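Local coordinates for protein citrate synthase (Sulfolobus solfataricus, PDB 1O7X) that is a mainly helical enzyme of the citrate synthase family, with two protein chains in its assembly, at residues S43-I48 and A67-E72; F152-L157 and A162-T167; E169-D174 and K272-T277. One frame throughout, in Å; residues are numbered along the deposited sequence.

Contact 1. Residues S43-I48 and A67-E72; sequences SYEETI and AKLNEE
Glu45 and Leu69 mark the closest approach of the two backbones, yet their CA atoms stay 8.9 Å apart, so side chains alone bridge the space between these helical segments. Leu69 does the reaching. Its CG stands anti to the carbonyl carbon (chi1 -67°), and the branch carrying CD1 extends towards the other helix, where CD1 lies 3.8 Å from Glu45 CG. The same methyl comes within 4.3 Å of Ile48 CD1, one turn further along, and thus faces two apolar surfaces in succession. Glu45 offers its aliphatic part here because its chain bends at chi2 (97°), which carries the carboxylate away from Leu69 to accept a hydrogen bond at OE2 from Phe152 N. Ser43 OG donates a weak hydrogen bond to Glu45 OE1. Ser43 also N-caps the helix, its OG accepting from Glu46 N at 3.0 Å, while Ser43 O is gripped from opposite faces of its plane by Thr47 N and Thr47 OG1. The arrangement is apolar side-chain packing between two consecutive helices of the mainly helical citrate synthase fold. The buried contact joins helix 44-53 to the end region of helix 59-70. Ile48 and Lys68 both touch helix 116-138, whereas Tyr44 and Thr47 pack on helices 167-180 and 330-352.

Contact 2. Residues F152-L157 and A162-T167; sequences FAKSFL and AREPTT
Lys154 is the first residue of helical segment 152-157 to meet the loop 162-167. With CG anti to the backbone N (chi1 178°), its bent chain crosses that of Glu164 at a slant, and CE comes to 3.4 Å from Glu164 OE2. The ammonium is more distant: Lys154 NZ stands 4.3 Å from Glu164 OE2, beyond a salt bridge, and pairs instead with Asp150. Glu164 starts away from the helix, but a bend at chi2 (95°) brings its carboxylate back. Leu157 supplies the apolar half of the contact. Its CB lies 4.0 Å from Pro165 CG, and its CD1 is 3.9 Å from Pro165 CB, so the proline ring lies across the leucine chain at a slant, meeting CB and CD1; their CA atoms, 6.6 Å apart, are the nearest between the segments. Beyond, Ala162 takes a positive phi (65°) just after helix 152-161 and turns the chain back. Arg163 there bonds to Leu323 O and makes a cation-pi contact with Phe161. Thr166 then N-caps helix 167-180, and Glu169 accepts from its backbone N, as in a capping box. The chemistry is therefore divided: a leucine-proline junction packs the returning loop against the helix, while at the more exposed side the lysine and glutamate attract each other probably only loosely.

Contact 3. Residues E169-D174 and K272-T277; sequences EINAMD and KKLALT
Leu274 and Ala172 carry most of this helix-to-helix contact, burying 57 and 44 Å² respectively, with Asn171 adding a further 24 Å². The helices come close at this point: Ala172 CA and Leu274 CA are 6.0 Å apart, a spacing that the small alanine side chain accommodates. Both residues direct their CB atoms towards the opposite helix. Leu274, with CG anti to the carbonyl carbon (chi1 -68°), uses one methyl for the whole touch. Its CD2 sits 3.7 Å from Ala172 CA and 4.1 Å from Ala172 CB, resting on the backbone as much as on the side chain. From the flank comes Asn171, whose chi1 of -171° swings the amide round so that ND2 lies 4.0 Å from Leu274 CD2. Helix 316-323 packs against the same pair, through Leu323 on Ala172 and Val319 on Leu274. Nearby, Glu169 forms a salt bridge with Arg281. Dispersion between a leucine methyl and an alanine thus joins helix 167-180 to helix 266-279; the asparagine meets that methyl only at van der Waals range, through ND2, leaving the junction dependent on close fit.

From the N terminus, contact 1 closes a short loop of 18 residues between neighbouring helices 44-53 and 59-70. Contact 2 follows with only four residues between its segments, the last turn of helix 152-161, after which the loop folds back and leads into helix 167-180. Contact 3 begins on that helix and closes the longest loop, bringing helix 266-279 against it across 97 intervening residues. The three run in series, neither nesting nor crossing. In space they adjoin: the ring of Tyr44 packs on Phe152, Tyr44 N bonds to Asp174 OD2, and Ala153 and Lys154 lie against Ile170. Helix 167-180 therefore links the early helices to the later one.

Contact 1. Residues S43-I48 and A67-E72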
ATOM      1  N   SER A  43      11.923 -28.530  -1.015  1.00 51.68           N
ATOM      2  CA  SER A  43      11.980 -27.420  -1.936  1.00 51.00           C
ATOM      3  C   SER A  43      11.157 -26.198  -1.503  1.00 50.64           C
ATOM      4  O   SER A  43      10.386 -26.219  -0.530  1.00 50.78           O
ATOM      5  CB  SER A  43      11.301 -27.889  -3.234  1.00 51.09           C
ATOM      6  OG  SER A  43       9.911 -27.933  -2.925  1.00 50.80           O
ATOM      7  N   TYR A  44      11.202 -25.169  -2.367  1.00 48.55           N
ATOM      8  CA  TYR A  44      10.368 -23.992  -2.166  1.00 46.81           C
ATOM      9  C   TYR A  44       8.893 -24.396  -2.226  1.00 45.32           C
ATOM     10  O   TYR A  44       8.102 -23.963  -1.398  1.00 45.12           O
ATOM     11  CB  TYR A  44      10.633 -22.866  -3.165  1.00 46.74           C
ATOM     12  CG  TYR A  44       9.824 -21.610  -2.873  1.00 46.26           C
ATOM     13  CD1 TYR A  44       9.744 -21.080  -1.596  1.00 45.32           C
ATOM     14  CD2 TYR A  44       9.126 -20.965  -3.883  1.00 46.51           C
ATOM     15  CE1 TYR A  44       9.018 -19.951  -1.328  1.00 45.44           C
ATOM     16  CE2 TYR A  44       8.386 -19.828  -3.626  1.00 46.37           C
ATOM     17  CZ  TYR A  44       8.337 -19.319  -2.344  1.00 46.39           C
ATOM     18  OH  TYR A  44       7.593 -18.178  -2.084  1.00 46.48           O
ATOM     19  N   GLU A  45       8.515 -25.267  -3.138  1.00 44.46           N
ATOM     20  CA  GLU A  45       7.169 -25.780  -3.288  1.00 44.29           C
ATOM     21  C   GLU A  45       6.628 -26.413  -2.009  1.00 45.09           C
ATOM     22  O   GLU A  45       5.463 -26.239  -1.624  1.00 45.85           O
ATOM     23  CB  GLU A  45       7.150 -26.824  -4.413  1.00 42.45           C
ATOM     24  CG  GLU A  45       7.215 -26.264  -5.815  1.00 41.64           C
ATOM     25  CD  GLU A  45       8.598 -26.257  -6.422  1.00 41.20           C
ATOM     26  OE1 GLU A  45       9.575 -26.332  -5.652  1.00 41.09           O
ATOM     27  OE2 GLU A  45       8.737 -26.187  -7.661  1.00 40.63           O
ATOM     28  N   GLU A  46       7.473 -27.155  -1.302  1.00 45.70           N
ATOM     29  CA  GLU A  46       7.078 -27.820  -0.076  1.00 47.04           C
ATOM     30  C   GLU A  46       6.854 -26.761   0.999  1.00 46.16           C
ATOM     31  O   GLU A  46       5.950 -26.878   1.815  1.00 45.95           O
ATOM     32  CB  GLU A  46       8.116 -28.863   0.360  1.00 49.15           C
ATOM     33  CG  GLU A  46       7.641 -29.643   1.596  1.00 50.95           C
ATOM     34  CD  GLU A  46       8.730 -30.499   2.204  1.00 51.31           C
ATOM     35  OE1 GLU A  46       9.831 -29.961   2.400  1.00 51.82           O
ATOM     36  OE2 GLU A  46       8.517 -31.698   2.468  1.00 52.34           O
ATOM     37  N   THR A  47       7.645 -25.688   0.955  1.00 45.14           N
ATOM     38  CA  THR A  47       7.490 -24.561   1.869  1.00 42.70           C
ATOM     39  C   THR A  47       6.221 -23.785   1.532  1.00 41.04           C
ATOM     40  O   THR A  47       5.563 -23.206   2.415  1.00 41.55           O
ATOM     41  CB  THR A  47       8.721 -23.643   1.845  1.00 42.04           C
ATOM     42  OG1 THR A  47       9.895 -24.421   2.081  1.00 41.01           O
ATOM     43  CG2 THR A  47       8.598 -22.578   2.924  1.00 41.76           C
ATOM     44  N   ILE A  48       5.838 -23.774   0.257  1.00 38.45           N
ATOM     45  CA  ILE A  48       4.584 -23.102  -0.083  1.00 37.72           C
ATOM     46  C   ILE A  48       3.471 -23.890   0.608  1.00 38.19           C
ATOM     47  O   ILE A  48       2.824 -23.340   1.498  1.00 39.16           O
ATOM     48  CB  ILE A  48       4.342 -23.011  -1.580  1.00 36.67           C
ATOM     49  CG1 ILE A  48       5.389 -22.101  -2.221  1.00 35.58           C
ATOM     50  CG2 ILE A  48       2.944 -22.490  -1.840  1.00 36.71           C
ATOM     51  CD1 ILE A  48       5.447 -22.284  -3.715  1.00 34.83           C
ATOM     52  N   ALA A  67       1.489 -28.878  -9.940  1.00 51.71           N
ATOM     53  CA  ALA A  67       0.695 -28.780 -11.149  1.00 51.46           C
ATOM     54  C   ALA A  67      -0.057 -27.447 -11.125  1.00 51.25           C
ATOM     55  O   ALA A  67       0.008 -26.664 -12.070  1.00 51.12           O
ATOM     56  CB  ALA A  67      -0.265 -29.941 -11.266  1.00 51.70           C
ATOM     57  N   LYS A  68      -0.704 -27.175  -9.996  1.00 51.55           N
ATOM     58  CA  LYS A  68      -1.388 -25.889  -9.860  1.00 52.59           C
ATOM     59  C   LYS A  68      -0.399 -24.788 -10.214  1.00 51.57           C
ATOM     60  O   LYS A  68      -0.658 -24.111 -11.222  1.00 51.86           O
ATOM     61  CB  LYS A  68      -2.070 -25.766  -8.509  1.00 54.17           C
ATOM     62  CG  LYS A  68      -3.079 -24.626  -8.454  1.00 56.17           C
ATOM     63  CD  LYS A  68      -4.439 -25.020  -9.003  1.00 57.58           C
ATOM     64  CE  LYS A  68      -5.107 -23.813  -9.664  1.00 58.33           C
ATOM     65  NZ  LYS A  68      -5.553 -24.160 -11.051  1.00 58.62           N
ATOM     66  N   LEU A  69       0.745 -24.639  -9.553  1.00 50.10           N
ATOM     67  CA  LEU A  69       1.708 -23.618  -9.963  1.00 48.74           C
ATOM     68  C   LEU A  69       1.848 -23.576 -11.478  1.00 49.64           C
ATOM     69  O   LEU A  69       1.484 -22.570 -12.083  1.00 50.73           O
ATOM     70  CB  LEU A  69       3.114 -23.788  -9.410  1.00 46.33           C
ATOM     71  CG  LEU A  69       3.358 -23.623  -7.920  1.00 44.90           C
ATOM     72  CD1 LEU A  69       4.788 -24.000  -7.571  1.00 44.38           C
ATOM     73  CD2 LEU A  69       3.048 -22.212  -7.461  1.00 44.12           C
ATOM     74  N   ASN A  70       2.294 -24.651 -12.109  1.00 50.79           N
ATOM     75  CA  ASN A  70       2.493 -24.774 -13.542  1.00 51.08           C
ATOM     76  C   ASN A  70       1.385 -24.272 -14.460  1.00 50.46           C
ATOM     77  O   ASN A  70       1.672 -23.837 -15.581  1.00 50.30           O
ATOM     78  CB  ASN A  70       2.782 -26.233 -13.911  1.00 52.02           C
ATOM     79  CG  ASN A  70       4.229 -26.631 -13.741  1.00 53.37           C
ATOM     80  OD1 ASN A  70       5.170 -25.838 -13.852  1.00 53.30           O
ATOM     81  ND2 ASN A  70       4.414 -27.924 -13.444  1.00 54.36           N
ATOM     82  N   GLU A  71       0.128 -24.317 -14.050  1.00 49.52           N
ATOM     83  CA  GLU A  71      -1.016 -23.835 -14.769  1.00 49.25           C
ATOM     84  C   GLU A  71      -1.216 -22.327 -14.657  1.00 48.31           C
ATOM     85  O   GLU A  71      -2.160 -21.796 -15.242  1.00 48.04           O
ATOM     86  CB  GLU A  71      -2.287 -24.467 -14.153  1.00 50.92           C
ATOM     87  CG  GLU A  71      -2.718 -25.730 -14.853  1.00 52.89           C
ATOM     88  CD  GLU A  71      -4.045 -26.342 -14.485  1.00 53.76           C
ATOM     89  OE1 GLU A  71      -4.680 -25.977 -13.476  1.00 53.44           O
ATOM     90  OE2 GLU A  71      -4.447 -27.244 -15.271  1.00 55.22           O
ATOM     91  N   GLU A  72      -0.430 -21.647 -13.834  1.00 46.94           N
ATOM     92  CA  GLU A  72      -0.668 -20.263 -13.486  1.00 45.93           C
ATOM     93  C   GLU A  72       0.412 -19.238 -13.747  1.00 45.24           C
ATOM     94  O   GLU A  72       0.333 -18.150 -13.155  1.00 44.02           O
ATOM     95  CB  GLU A  72      -0.947 -20.284 -11.966  1.00 46.57           C
ATOM     96  CG  GLU A  72      -2.231 -20.901 -11.490  1.00 46.72           C
ATOM     97  CD  GLU A  72      -3.493 -20.249 -12.006  1.00 47.93           C
ATOM     98  OE1 GLU A  72      -3.462 -19.178 -12.652  1.00 47.65           O
ATOM     99  OE2 GLU A  72      -4.568 -20.849 -11.762  1.00 49.26           O
TER

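Contact 2. Residues F152-L157 and A162-T167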
ATOM      1  N   PHE A 152       9.832 -24.698  -9.617  1.00 47.73           N
ATOM      2  CA  PHE A 152       9.565 -23.251  -9.725  1.00 45.44           C
ATOM      3  C   PHE A 152      10.891 -22.531  -9.901  1.00 44.33           C
ATOM      4  O   PHE A 152      11.001 -21.693 -10.795  1.00 43.57           O
ATOM      5  CB  PHE A 152       8.764 -22.797  -8.531  1.00 44.84           C
ATOM      6  CG  PHE A 152       8.520 -21.349  -8.287  1.00 45.59           C
ATOM      7  CD1 PHE A 152       7.281 -20.782  -8.572  1.00 45.59           C
ATOM      8  CD2 PHE A 152       9.485 -20.540  -7.699  1.00 45.49           C
ATOM      9  CE1 PHE A 152       7.023 -19.453  -8.314  1.00 44.88           C
ATOM     10  CE2 PHE A 152       9.232 -19.203  -7.452  1.00 45.66           C
ATOM     11  CZ  PHE A 152       7.997 -18.660  -7.749  1.00 45.01           C
ATOM     12  N   ALA A 153      11.942 -22.893  -9.164  1.00 44.35           N
ATOM     13  CA  ALA A 153      13.245 -22.257  -9.398  1.00 44.42           C
ATOM     14  C   ALA A 153      13.668 -22.429 -10.858  1.00 45.01           C
ATOM     15  O   ALA A 153      14.020 -21.470 -11.576  1.00 46.03           O
ATOM     16  CB  ALA A 153      14.267 -22.825  -8.439  1.00 44.50           C
ATOM     17  N   LYS A 154      13.598 -23.661 -11.375  1.00 43.68           N
ATOM     18  CA  LYS A 154      13.936 -23.914 -12.778  1.00 42.32           C
ATOM     19  C   LYS A 154      13.053 -22.995 -13.616  1.00 40.99           C
ATOM     20  O   LYS A 154      13.546 -22.146 -14.341  1.00 41.09           O
ATOM     21  CB  LYS A 154      13.764 -25.382 -13.117  1.00 42.98           C
ATOM     22  CG  LYS A 154      14.014 -25.867 -14.530  1.00 43.61           C
ATOM     23  CD  LYS A 154      14.556 -27.286 -14.494  1.00 45.12           C
ATOM     24  CE  LYS A 154      14.555 -28.014 -15.825  1.00 45.82           C
ATOM     25  NZ  LYS A 154      13.676 -29.216 -15.858  1.00 44.84           N
ATOM     26  N   SER A 155      11.744 -23.035 -13.449  1.00 39.75           N
ATOM     27  CA  SER A 155      10.870 -22.170 -14.218  1.00 40.10           C
ATOM     28  C   SER A 155      11.297 -20.712 -14.259  1.00 39.78           C
ATOM     29  O   SER A 155      11.386 -20.124 -15.342  1.00 39.54           O
ATOM     30  CB  SER A 155       9.428 -22.311 -13.716  1.00 40.85           C
ATOM     31  OG  SER A 155       8.843 -23.429 -14.390  1.00 41.72           O
ATOM     32  N   PHE A 156      11.576 -20.116 -13.105  1.00 39.56           N
ATOM     33  CA  PHE A 156      11.956 -18.722 -12.972  1.00 37.99           C
ATOM     34  C   PHE A 156      13.276 -18.409 -13.644  1.00 37.86           C
ATOM     35  O   PHE A 156      13.340 -17.440 -14.390  1.00 38.00           O
ATOM     36  CB  PHE A 156      11.990 -18.324 -11.496  1.00 36.81           C
ATOM     37  CG  PHE A 156      12.457 -16.930 -11.197  1.00 35.78           C
ATOM     38  CD1 PHE A 156      11.637 -15.838 -11.396  1.00 35.91           C
ATOM     39  CD2 PHE A 156      13.716 -16.702 -10.687  1.00 35.26           C
ATOM     40  CE1 PHE A 156      12.074 -14.565 -11.089  1.00 36.06           C
ATOM     41  CE2 PHE A 156      14.168 -15.440 -10.369  1.00 34.95           C
ATOM     42  CZ  PHE A 156      13.341 -14.360 -10.570  1.00 35.62           C
ATOM     43  N   LEU A 157      14.306 -19.218 -13.425  1.00 38.50           N
ATOM     44  CA  LEU A 157      15.605 -18.940 -14.054  1.00 38.66           C
ATOM     45  C   LEU A 157      15.541 -18.967 -15.572  1.00 39.20           C
ATOM     46  O   LEU A 157      16.152 -18.129 -16.247  1.00 38.93           O
ATOM     47  CB  LEU A 157      16.651 -19.894 -13.491  1.00 37.34           C
ATOM     48  CG  LEU A 157      16.814 -19.865 -11.970  1.00 36.66           C
ATOM     49  CD1 LEU A 157      17.856 -20.885 -11.525  1.00 36.10           C
ATOM     50  CD2 LEU A 157      17.236 -18.487 -11.504  1.00 36.59           C
ATOM     51  N   ALA A 162      16.662 -17.342 -20.072  1.00 49.18           N
ATOM     52  CA  ALA A 162      16.414 -17.972 -21.377  1.00 51.03           C
ATOM     53  C   ALA A 162      17.713 -18.680 -21.765  1.00 52.68           C
ATOM     54  O   ALA A 162      18.330 -18.548 -22.813  1.00 53.10           O
ATOM     55  CB  ALA A 162      15.963 -16.957 -22.401  1.00 50.86           C
ATOM     56  N   ARG A 163      18.191 -19.426 -20.792  1.00 54.59           N
ATOM     57  CA  ARG A 163      19.414 -20.212 -20.734  1.00 56.02           C
ATOM     58  C   ARG A 163      19.106 -21.333 -19.748  1.00 56.62           C
ATOM     59  O   ARG A 163      18.583 -21.013 -18.670  1.00 57.34           O
ATOM     60  CB  ARG A 163      20.531 -19.290 -20.266  1.00 56.91           C
ATOM     61  CG  ARG A 163      21.715 -19.808 -19.492  1.00 58.32           C
ATOM     62  CD  ARG A 163      22.539 -18.711 -18.820  1.00 59.39           C
ATOM     63  NE  ARG A 163      22.555 -18.857 -17.370  1.00 60.98           N
ATOM     64  CZ  ARG A 163      22.450 -17.948 -16.410  1.00 62.22           C
ATOM     65  NH1 ARG A 163      22.315 -16.638 -16.637  1.00 62.21           N
ATOM     66  NH2 ARG A 163      22.483 -18.336 -15.128  1.00 62.52           N
ATOM     67  N   GLU A 164      19.282 -22.591 -20.104  1.00 57.50           N
ATOM     68  CA  GLU A 164      18.953 -23.668 -19.159  1.00 58.70           C
ATOM     69  C   GLU A 164      19.911 -23.631 -17.975  1.00 57.35           C
ATOM     70  O   GLU A 164      21.126 -23.665 -18.136  1.00 57.10           O
ATOM     71  CB  GLU A 164      18.998 -25.016 -19.870  1.00 61.32           C
ATOM     72  CG  GLU A 164      18.566 -26.235 -19.076  1.00 63.78           C
ATOM     73  CD  GLU A 164      17.106 -26.595 -19.313  1.00 65.08           C
ATOM     74  OE1 GLU A 164      16.525 -26.157 -20.333  1.00 65.41           O
ATOM     75  OE2 GLU A 164      16.549 -27.328 -18.460  1.00 65.67           O
ATOM     76  N   PRO A 165      19.365 -23.536 -16.772  1.00 56.26           N
ATOM     77  CA  PRO A 165      20.150 -23.489 -15.551  1.00 55.42           C
ATOM     78  C   PRO A 165      20.729 -24.848 -15.210  1.00 54.33           C
ATOM     79  O   PRO A 165      20.369 -25.813 -15.874  1.00 54.29           O
ATOM     80  CB  PRO A 165      19.161 -23.026 -14.490  1.00 55.20           C
ATOM     81  CG  PRO A 165      17.816 -23.382 -14.999  1.00 55.24           C
ATOM     82  CD  PRO A 165      17.912 -23.470 -16.497  1.00 55.97           C
ATOM     83  N   THR A 166      21.585 -24.928 -14.206  1.00 54.14           N
ATOM     84  CA  THR A 166      22.194 -26.173 -13.775  1.00 54.17           C
ATOM     85  C   THR A 166      21.695 -26.572 -12.389  1.00 53.80           C
ATOM     86  O   THR A 166      21.332 -25.701 -11.607  1.00 55.18           O
ATOM     87  CB  THR A 166      23.728 -26.129 -13.597  1.00 54.46           C
ATOM     88  OG1 THR A 166      24.020 -25.499 -12.337  1.00 54.27           O
ATOM     89  CG2 THR A 166      24.441 -25.394 -14.718  1.00 54.74           C
ATOM     90  N   THR A 167      21.849 -27.825 -12.013  1.00 53.03           N
ATOM     91  CA  THR A 167      21.482 -28.270 -10.676  1.00 52.91           C
ATOM     92  C   THR A 167      21.895 -27.295  -9.583  1.00 53.28           C
ATOM     93  O   THR A 167      21.054 -26.871  -8.779  1.00 54.22           O
ATOM     94  CB  THR A 167      22.130 -29.647 -10.408  1.00 52.14           C
ATOM     95  OG1 THR A 167      21.676 -30.493 -11.467  1.00 52.05           O
ATOM     96  CG2 THR A 167      21.727 -30.201  -9.057  1.00 51.57           C
TER

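Contact 3. Residues E169-D174 and K272-T277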
ATOM      1  N   GLU A 169      22.638 -24.130  -9.703  1.00 47.71           N
ATOM      2  CA  GLU A 169      21.838 -22.939  -9.907  1.00 45.86           C
ATOM      3  C   GLU A 169      20.394 -23.111  -9.448  1.00 45.56           C
ATOM      4  O   GLU A 169      19.945 -22.447  -8.494  1.00 45.83           O
ATOM      5  CB  GLU A 169      21.853 -22.585 -11.399  1.00 44.56           C
ATOM      6  CG  GLU A 169      23.265 -22.286 -11.877  1.00 43.38           C
ATOM      7  CD  GLU A 169      23.299 -21.763 -13.293  1.00 42.38           C
ATOM      8  OE1 GLU A 169      22.561 -22.247 -14.166  1.00 41.32           O
ATOM      9  OE2 GLU A 169      24.091 -20.837 -13.539  1.00 42.50           O
ATOM     10  N   ILE A 170      19.696 -24.113  -9.997  1.00 43.61           N
ATOM     11  CA  ILE A 170      18.320 -24.384  -9.614  1.00 42.07           C
ATOM     12  C   ILE A 170      18.210 -24.543  -8.111  1.00 42.35           C
ATOM     13  O   ILE A 170      17.230 -24.135  -7.504  1.00 44.00           O
ATOM     14  CB  ILE A 170      17.733 -25.650 -10.258  1.00 40.94           C
ATOM     15  CG1 ILE A 170      17.784 -25.494 -11.773  1.00 39.59           C
ATOM     16  CG2 ILE A 170      16.324 -25.935  -9.746  1.00 40.14           C
ATOM     17  CD1 ILE A 170      17.168 -26.631 -12.534  1.00 38.90           C
ATOM     18  N   ASN A 171      19.186 -25.204  -7.525  1.00 42.34           N
ATOM     19  CA  ASN A 171      19.247 -25.426  -6.102  1.00 42.01           C
ATOM     20  C   ASN A 171      19.430 -24.130  -5.325  1.00 41.56           C
ATOM     21  O   ASN A 171      18.813 -23.939  -4.270  1.00 41.10           O
ATOM     22  CB  ASN A 171      20.453 -26.346  -5.847  1.00 43.44           C
ATOM     23  CG  ASN A 171      20.412 -26.766  -4.389  1.00 45.88           C
ATOM     24  OD1 ASN A 171      19.529 -27.569  -4.059  1.00 47.56           O
ATOM     25  ND2 ASN A 171      21.310 -26.219  -3.580  1.00 45.99           N
ATOM     26  N   ALA A 172      20.329 -23.270  -5.811  1.00 40.84           N
ATOM     27  CA  ALA A 172      20.618 -22.025  -5.086  1.00 41.36           C
ATOM     28  C   ALA A 172      19.400 -21.111  -5.149  1.00 41.28           C
ATOM     29  O   ALA A 172      18.965 -20.636  -4.096  1.00 40.76           O
ATOM     30  CB  ALA A 172      21.920 -21.408  -5.537  1.00 40.60           C
ATOM     31  N   MET A 173      18.776 -20.951  -6.310  1.00 41.54           N
ATOM     32  CA  MET A 173      17.565 -20.157  -6.409  1.00 42.21           C
ATOM     33  C   MET A 173      16.487 -20.722  -5.479  1.00 42.36           C
ATOM     34  O   MET A 173      15.944 -19.971  -4.659  1.00 43.22           O
ATOM     35  CB  MET A 173      16.989 -20.084  -7.829  1.00 42.77           C
ATOM     36  CG  MET A 173      15.933 -18.972  -7.934  1.00 43.62           C
ATOM     37  SD  MET A 173      16.658 -17.394  -7.442  1.00 45.32           S
ATOM     38  CE  MET A 173      15.502 -16.752  -6.253  1.00 45.37           C
ATOM     39  N   ASP A 174      16.164 -22.002  -5.610  1.00 41.28           N
ATOM     40  CA  ASP A 174      15.176 -22.689  -4.800  1.00 40.56           C
ATOM     41  C   ASP A 174      15.407 -22.609  -3.298  1.00 39.53           C
ATOM     42  O   ASP A 174      14.432 -22.541  -2.539  1.00 38.41           O
ATOM     43  CB  ASP A 174      15.089 -24.162  -5.236  1.00 41.32           C
ATOM     44  CG  ASP A 174      14.222 -25.016  -4.322  1.00 42.39           C
ATOM     45  OD1 ASP A 174      14.787 -25.754  -3.474  1.00 42.03           O
ATOM     46  OD2 ASP A 174      12.971 -24.928  -4.436  1.00 42.68           O
ATOM     47  N   LYS A 272      25.994 -18.447   3.072  1.00 37.91           N
ATOM     48  CA  LYS A 272      27.405 -18.577   2.714  1.00 40.68           C
ATOM     49  C   LYS A 272      27.704 -19.881   1.985  1.00 42.50           C
ATOM     50  O   LYS A 272      28.343 -19.880   0.917  1.00 42.15           O
ATOM     51  CB  LYS A 272      28.277 -18.435   3.949  1.00 41.69           C
ATOM     52  CG  LYS A 272      29.753 -18.325   3.591  1.00 42.88           C
ATOM     53  CD  LYS A 272      30.580 -18.650   4.813  1.00 43.57           C
ATOM     54  CE  LYS A 272      30.834 -17.392   5.619  1.00 45.15           C
ATOM     55  NZ  LYS A 272      32.284 -17.308   5.975  1.00 47.24           N
ATOM     56  N   LYS A 273      27.193 -20.986   2.537  1.00 44.38           N
ATOM     57  CA  LYS A 273      27.320 -22.288   1.896  1.00 46.45           C
ATOM     58  C   LYS A 273      26.876 -22.195   0.438  1.00 46.64           C
ATOM     59  O   LYS A 273      27.701 -22.456  -0.444  1.00 47.39           O
ATOM     60  CB  LYS A 273      26.512 -23.397   2.560  1.00 48.20           C
ATOM     61  CG  LYS A 273      26.824 -23.710   4.003  1.00 50.26           C
ATOM     62  CD  LYS A 273      26.123 -25.005   4.422  1.00 52.13           C
ATOM     63  CE  LYS A 273      25.657 -24.907   5.874  1.00 53.37           C
ATOM     64  NZ  LYS A 273      25.952 -26.152   6.646  1.00 54.42           N
ATOM     65  N   LEU A 274      25.633 -21.789   0.172  1.00 46.74           N
ATOM     66  CA  LEU A 274      25.167 -21.657  -1.201  1.00 47.16           C
ATOM     67  C   LEU A 274      26.144 -20.888  -2.090  1.00 47.43           C
ATOM     68  O   LEU A 274      26.303 -21.282  -3.247  1.00 46.82           O
ATOM     69  CB  LEU A 274      23.800 -20.974  -1.279  1.00 47.37           C
ATOM     70  CG  LEU A 274      22.580 -21.700  -0.731  1.00 47.40           C
ATOM     71  CD1 LEU A 274      21.471 -20.709  -0.426  1.00 47.42           C
ATOM     72  CD2 LEU A 274      22.039 -22.742  -1.700  1.00 48.13           C
ATOM     73  N   ALA A 275      26.798 -19.828  -1.627  1.00 48.15           N
ATOM     74  CA  ALA A 275      27.730 -19.067  -2.440  1.00 49.48           C
ATOM     75  C   ALA A 275      28.991 -19.857  -2.768  1.00 51.15           C
ATOM     76  O   ALA A 275      29.511 -19.769  -3.888  1.00 49.89           O
ATOM     77  CB  ALA A 275      28.056 -17.752  -1.755  1.00 49.24           C
ATOM     78  N   LEU A 276      29.448 -20.690  -1.818  1.00 53.56           N
ATOM     79  CA  LEU A 276      30.614 -21.531  -2.053  1.00 55.69           C
ATOM     80  C   LEU A 276      30.281 -22.439  -3.237  1.00 57.22           C
ATOM     81  O   LEU A 276      31.084 -22.615  -4.146  1.00 57.98           O
ATOM     82  CB  LEU A 276      31.034 -22.427  -0.898  1.00 56.29           C
ATOM     83  CG  LEU A 276      31.826 -21.833   0.269  1.00 56.81           C
ATOM     84  CD1 LEU A 276      31.745 -22.747   1.483  1.00 56.93           C
ATOM     85  CD2 LEU A 276      33.282 -21.585  -0.073  1.00 56.56           C
ATOM     86  N   THR A 277      29.065 -22.969  -3.210  1.00 58.47           N
ATOM     87  CA  THR A 277      28.547 -23.854  -4.234  1.00 59.74           C
ATOM     88  C   THR A 277      28.580 -23.329  -5.648  1.00 61.01           C
ATOM     89  O   THR A 277      28.624 -24.200  -6.538  1.00 61.26           O
ATOM     90  CB  THR A 277      27.141 -24.313  -3.800  1.00 59.91           C
ATOM     91  OG1 THR A 277      27.177 -25.735  -3.590  1.00 60.14           O
ATOM     92  CG2 THR A 277      26.007 -24.002  -4.755  1.00 60.01           C
TER